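LEOA (Escherichia coli, PDB 4AUR) is a bacterial dynamin from enterotoxigenic Escherichia coli that probably binds and hydrolyses GTP. Local coordinates at residues L296-M307 / L542-R553. Sequence-based numbering, arbitrary orientation.
Sequences LNTFVEKNDEDM and LAEKSQAIRDNR
Val300 and Ile549 meet where helix 296-307 and helix 547-553 cross obliquely, pointing more against than along each other, their axes 10.7 Å apart at closest approach and 133° apart in N-to-C direction. Ile549 CD1 reaches the edge of the Phe299 ring at CE2, 3.4 Å away, and also lies against Val300 CG2. Leu296 adds its CD1 to Ile549 CG2, so aliphatic branches and an aromatic edge make up a buried apolar cluster. Phe299 CG stands anti to the backbone N (chi1 163°), which swings the ring to Ile549, while CB of Asn303 lies over one ring face. Leu433 and Ile437 of helix 430-447 close round the same core.

Long side chains suit the flank: Arg553, bent along its chain, lays CD 3.8 Å from Val300 CG1, and Arg550 passes CG by that same methyl before running out extended to its charge. There the Arg550 guanidinium stacks over the Asp304 carboxylate, planes 29° apart. With OD1 3.6 Å from NH2 and well out of the guanidinium plane, this long salt bridge acts through charge alone.

Beyond it, segment 542-553 turns between helix 542-544 and helix 547-553. Ser546 OG bonds back to Leu542 O at 2.7 Å, satisfying a buried hydroxyl at the turn, and Asn303 OD1 lies 3.3 Å from that OG. The flexible selenomethionine Met307 sets CE 3.6 Å from Leu542 CD2 and SE beside Ala543, whose small side chain allows a close approach. Apolar contact therefore probably does most of the holding between parts of the dynamin-like helical domain far apart in sequence, with charge attraction at its margin.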
# COMPACT_ATOMS: atom_id res chain seq x y z
N LEU A 296 2.65 1.03 -5.21
CA LEU A 296 3.49 1.95 -6.00
C LEU A 296 4.63 2.55 -5.19
O LEU A 296 5.72 2.66 -5.70
CB LEU A 296 2.68 3.08 -6.63
CG LEU A 296 3.48 4.09 -7.43
CD1 LEU A 296 4.21 3.37 -8.55
CD2 LEU A 296 2.62 5.16 -8.03
N ASN A 297 4.38 2.91 -3.94
CA ASN A 297 5.42 3.49 -3.10
C ASN A 297 6.55 2.49 -2.90
O ASN A 297 7.70 2.87 -2.95
CB ASN A 297 4.89 3.93 -1.70
CG ASN A 297 3.85 5.07 -1.75
OD1 ASN A 297 3.06 5.21 -0.82
ND2 ASN A 297 3.85 5.89 -2.80
N THR A 298 6.20 1.24 -2.65
CA THR A 298 7.17 0.18 -2.45
C THR A 298 8.07 0.09 -3.66
O THR A 298 9.26 -0.13 -3.54
CB THR A 298 6.51 -1.20 -2.28
OG1 THR A 298 5.63 -1.20 -1.16
CG2 THR A 298 7.57 -2.27 -2.04
N PHE A 299 7.50 0.25 -4.84
CA PHE A 299 8.27 0.09 -6.05
C PHE A 299 9.17 1.27 -6.24
O PHE A 299 10.30 1.12 -6.58
CB PHE A 299 7.42 -0.07 -7.32
CG PHE A 299 8.22 0.16 -8.56
CD1 PHE A 299 9.24 -0.72 -8.90
CD2 PHE A 299 8.07 1.29 -9.30
CE1 PHE A 299 10.04 -0.50 -10.00
CE2 PHE A 299 8.87 1.53 -10.38
CZ PHE A 299 9.86 0.64 -10.74
N VAL A 300 8.64 2.47 -6.05
CA VAL A 300 9.38 3.68 -6.32
C VAL A 300 10.44 3.88 -5.28
O VAL A 300 11.48 4.40 -5.59
CB VAL A 300 8.48 4.91 -6.31
CG1 VAL A 300 9.29 6.18 -6.53
CG2 VAL A 300 7.39 4.77 -7.36
N GLU A 301 10.17 3.49 -4.04
CA GLU A 301 11.18 3.60 -3.00
C GLU A 301 12.34 2.66 -3.34
O GLU A 301 13.46 3.10 -3.54
CB GLU A 301 10.56 3.34 -1.62
CG GLU A 301 11.47 2.69 -0.58
CD GLU A 301 10.75 1.55 0.15
OE1 GLU A 301 10.63 0.42 -0.43
OE2 GLU A 301 10.29 1.79 1.30
N LYS A 302 12.05 1.36 -3.43
CA LYS A 302 13.05 0.38 -3.83
C LYS A 302 13.86 0.79 -5.05
O LYS A 302 15.05 0.59 -5.08
CB LYS A 302 12.37 -0.94 -4.14
CG LYS A 302 13.20 -1.90 -4.98
CD LYS A 302 12.79 -3.35 -4.80
CE LYS A 302 13.46 -4.26 -5.85
NZ LYS A 302 14.94 -4.09 -6.06
N ASN A 303 13.22 1.32 -6.08
CA ASN A 303 13.91 1.69 -7.30
C ASN A 303 14.81 2.86 -7.09
O ASN A 303 15.84 2.94 -7.70
CB ASN A 303 12.95 2.04 -8.44
CG ASN A 303 13.65 2.17 -9.79
OD1 ASN A 303 13.68 3.25 -10.39
ND2 ASN A 303 14.22 1.07 -10.28
N ASP A 304 14.40 3.78 -6.23
CA ASP A 304 15.17 4.97 -5.94
C ASP A 304 16.39 4.57 -5.11
O ASP A 304 17.46 5.12 -5.27
CB ASP A 304 14.29 5.98 -5.20
CG ASP A 304 14.85 7.41 -5.23
OD1 ASP A 304 15.87 7.65 -5.92
OD2 ASP A 304 14.26 8.30 -4.57
N GLU A 305 16.22 3.58 -4.24
CA GLU A 305 17.28 3.16 -3.34
C GLU A 305 18.31 2.31 -4.08
O GLU A 305 19.52 2.45 -3.84
CB GLU A 305 16.68 2.41 -2.15
CG GLU A 305 15.86 3.32 -1.24
CD GLU A 305 14.94 2.59 -0.25
OE1 GLU A 305 14.77 1.35 -0.37
OE2 GLU A 305 14.36 3.28 0.65
N ASP A 306 17.85 1.44 -4.98
CA ASP A 306 18.73 0.73 -5.91
C ASP A 306 19.64 1.69 -6.66
O ASP A 306 20.81 1.42 -6.82
CB ASP A 306 17.93 -0.03 -6.97
CG ASP A 306 17.37 -1.36 -6.48
OD1 ASP A 306 17.60 -1.77 -5.32
OD2 ASP A 306 16.70 -2.03 -7.30
N MSE A 307 19.11 2.80 -7.16
CA MSE A 307 19.94 3.70 -7.99
C MSE A 307 21.13 4.14 -7.19
O MSE A 307 22.24 4.15 -7.70
CB MSE A 307 19.23 4.94 -8.53
CG MSE A 307 17.97 4.65 -9.34
SE MSE A 307 18.41 3.76 -11.04
CE MSE A 307 17.29 2.16 -10.80
N LEU A 542 18.85 4.93 -16.74
CA LEU A 542 17.73 4.40 -15.99
C LEU A 542 17.22 5.38 -14.92
O LEU A 542 16.03 5.38 -14.59
CB LEU A 542 18.11 3.08 -15.35
CG LEU A 542 16.92 2.28 -14.87
CD1 LEU A 542 16.03 1.93 -16.04
CD2 LEU A 542 17.41 1.02 -14.21
N ALA A 543 18.12 6.19 -14.37
CA ALA A 543 17.74 7.14 -13.34
C ALA A 543 16.82 8.18 -13.94
O ALA A 543 15.81 8.52 -13.35
CB ALA A 543 18.98 7.82 -12.75
N GLU A 544 17.18 8.67 -15.11
CA GLU A 544 16.44 9.73 -15.79
C GLU A 544 15.03 9.29 -16.18
O GLU A 544 14.11 10.06 -16.09
CB GLU A 544 17.19 10.18 -17.05
CG GLU A 544 18.52 10.88 -16.77
CD GLU A 544 19.28 11.26 -18.04
OE1 GLU A 544 19.19 10.52 -19.06
OE2 GLU A 544 19.98 12.30 -18.02
N LYS A 545 14.89 8.05 -16.63
CA LYS A 545 13.62 7.49 -17.06
C LYS A 545 12.68 7.22 -15.90
O LYS A 545 11.51 6.88 -16.08
CB LYS A 545 13.85 6.18 -17.80
CG LYS A 545 14.71 6.29 -19.05
CD LYS A 545 14.69 4.98 -19.83
CE LYS A 545 15.21 5.17 -21.25
NZ LYS A 545 16.60 5.72 -21.26
N SER A 546 13.20 7.36 -14.69
CA SER A 546 12.43 7.11 -13.50
C SER A 546 11.68 8.34 -13.00
O SER A 546 10.97 8.26 -12.02
CB SER A 546 13.36 6.55 -12.43
OG SER A 546 13.96 5.34 -12.91
N GLN A 547 11.79 9.47 -13.68
CA GLN A 547 11.22 10.68 -13.14
C GLN A 547 9.73 10.67 -13.23
O GLN A 547 9.06 11.15 -12.33
CB GLN A 547 11.74 11.91 -13.87
CG GLN A 547 11.59 13.17 -13.01
CD GLN A 547 12.47 13.11 -11.76
OE1 GLN A 547 12.03 13.44 -10.67
NE2 GLN A 547 13.73 12.68 -11.94
N ALA A 548 9.18 10.16 -14.31
CA ALA A 548 7.77 10.36 -14.55
C ALA A 548 6.91 9.74 -13.44
O ALA A 548 5.85 10.30 -13.10
CB ALA A 548 7.38 9.82 -15.92
N ILE A 549 7.35 8.61 -12.88
CA ILE A 549 6.59 8.02 -11.77
C ILE A 549 6.82 8.79 -10.50
O ILE A 549 5.90 8.93 -9.70
CB ILE A 549 6.89 6.54 -11.40
CG1 ILE A 549 8.21 6.07 -11.95
CG2 ILE A 549 5.74 5.62 -11.79
CD1 ILE A 549 8.71 4.83 -11.27
N ARG A 550 8.04 9.24 -10.28
CA ARG A 550 8.35 10.02 -9.11
C ARG A 550 7.46 11.24 -9.06
O ARG A 550 6.89 11.53 -8.01
CB ARG A 550 9.79 10.41 -9.07
CG ARG A 550 10.74 9.26 -8.82
CD ARG A 550 12.16 9.81 -8.90
NE ARG A 550 13.21 8.80 -9.04
CZ ARG A 550 14.48 9.08 -9.36
NH1 ARG A 550 14.86 10.34 -9.57
NH2 ARG A 550 15.38 8.10 -9.46
N ASP A 551 7.30 11.94 -10.18
CA ASP A 551 6.38 13.06 -10.27
C ASP A 551 4.99 12.63 -9.82
O ASP A 551 4.30 13.36 -9.10
CB ASP A 551 6.26 13.61 -11.70
CG ASP A 551 7.56 14.26 -12.22
OD1 ASP A 551 8.57 14.33 -11.47
OD2 ASP A 551 7.56 14.69 -13.41
N ASN A 552 4.56 11.47 -10.27
CA ASN A 552 3.21 11.00 -10.02
C ASN A 552 3.03 10.52 -8.62
O ASN A 552 2.01 10.76 -7.99
CB ASN A 552 2.82 9.87 -11.00
CG ASN A 552 2.19 10.40 -12.26
OD1 ASN A 552 1.04 10.81 -12.26
ND2 ASN A 552 2.95 10.42 -13.34
N ARG A 553 4.02 9.80 -8.12
CA ARG A 553 3.91 9.24 -6.81
C ARG A 553 3.80 10.35 -5.78
O ARG A 553 3.12 10.21 -4.78
CB ARG A 553 5.09 8.37 -6.54
CG ARG A 553 4.99 7.56 -5.29
CD ARG A 553 6.33 7.59 -4.58
NE ARG A 553 6.52 8.84 -3.86
CZ ARG A 553 5.98 9.09 -2.68
NH1 ARG A 553 5.22 8.19 -2.10
NH2 ARG A 553 6.18 10.24 -2.07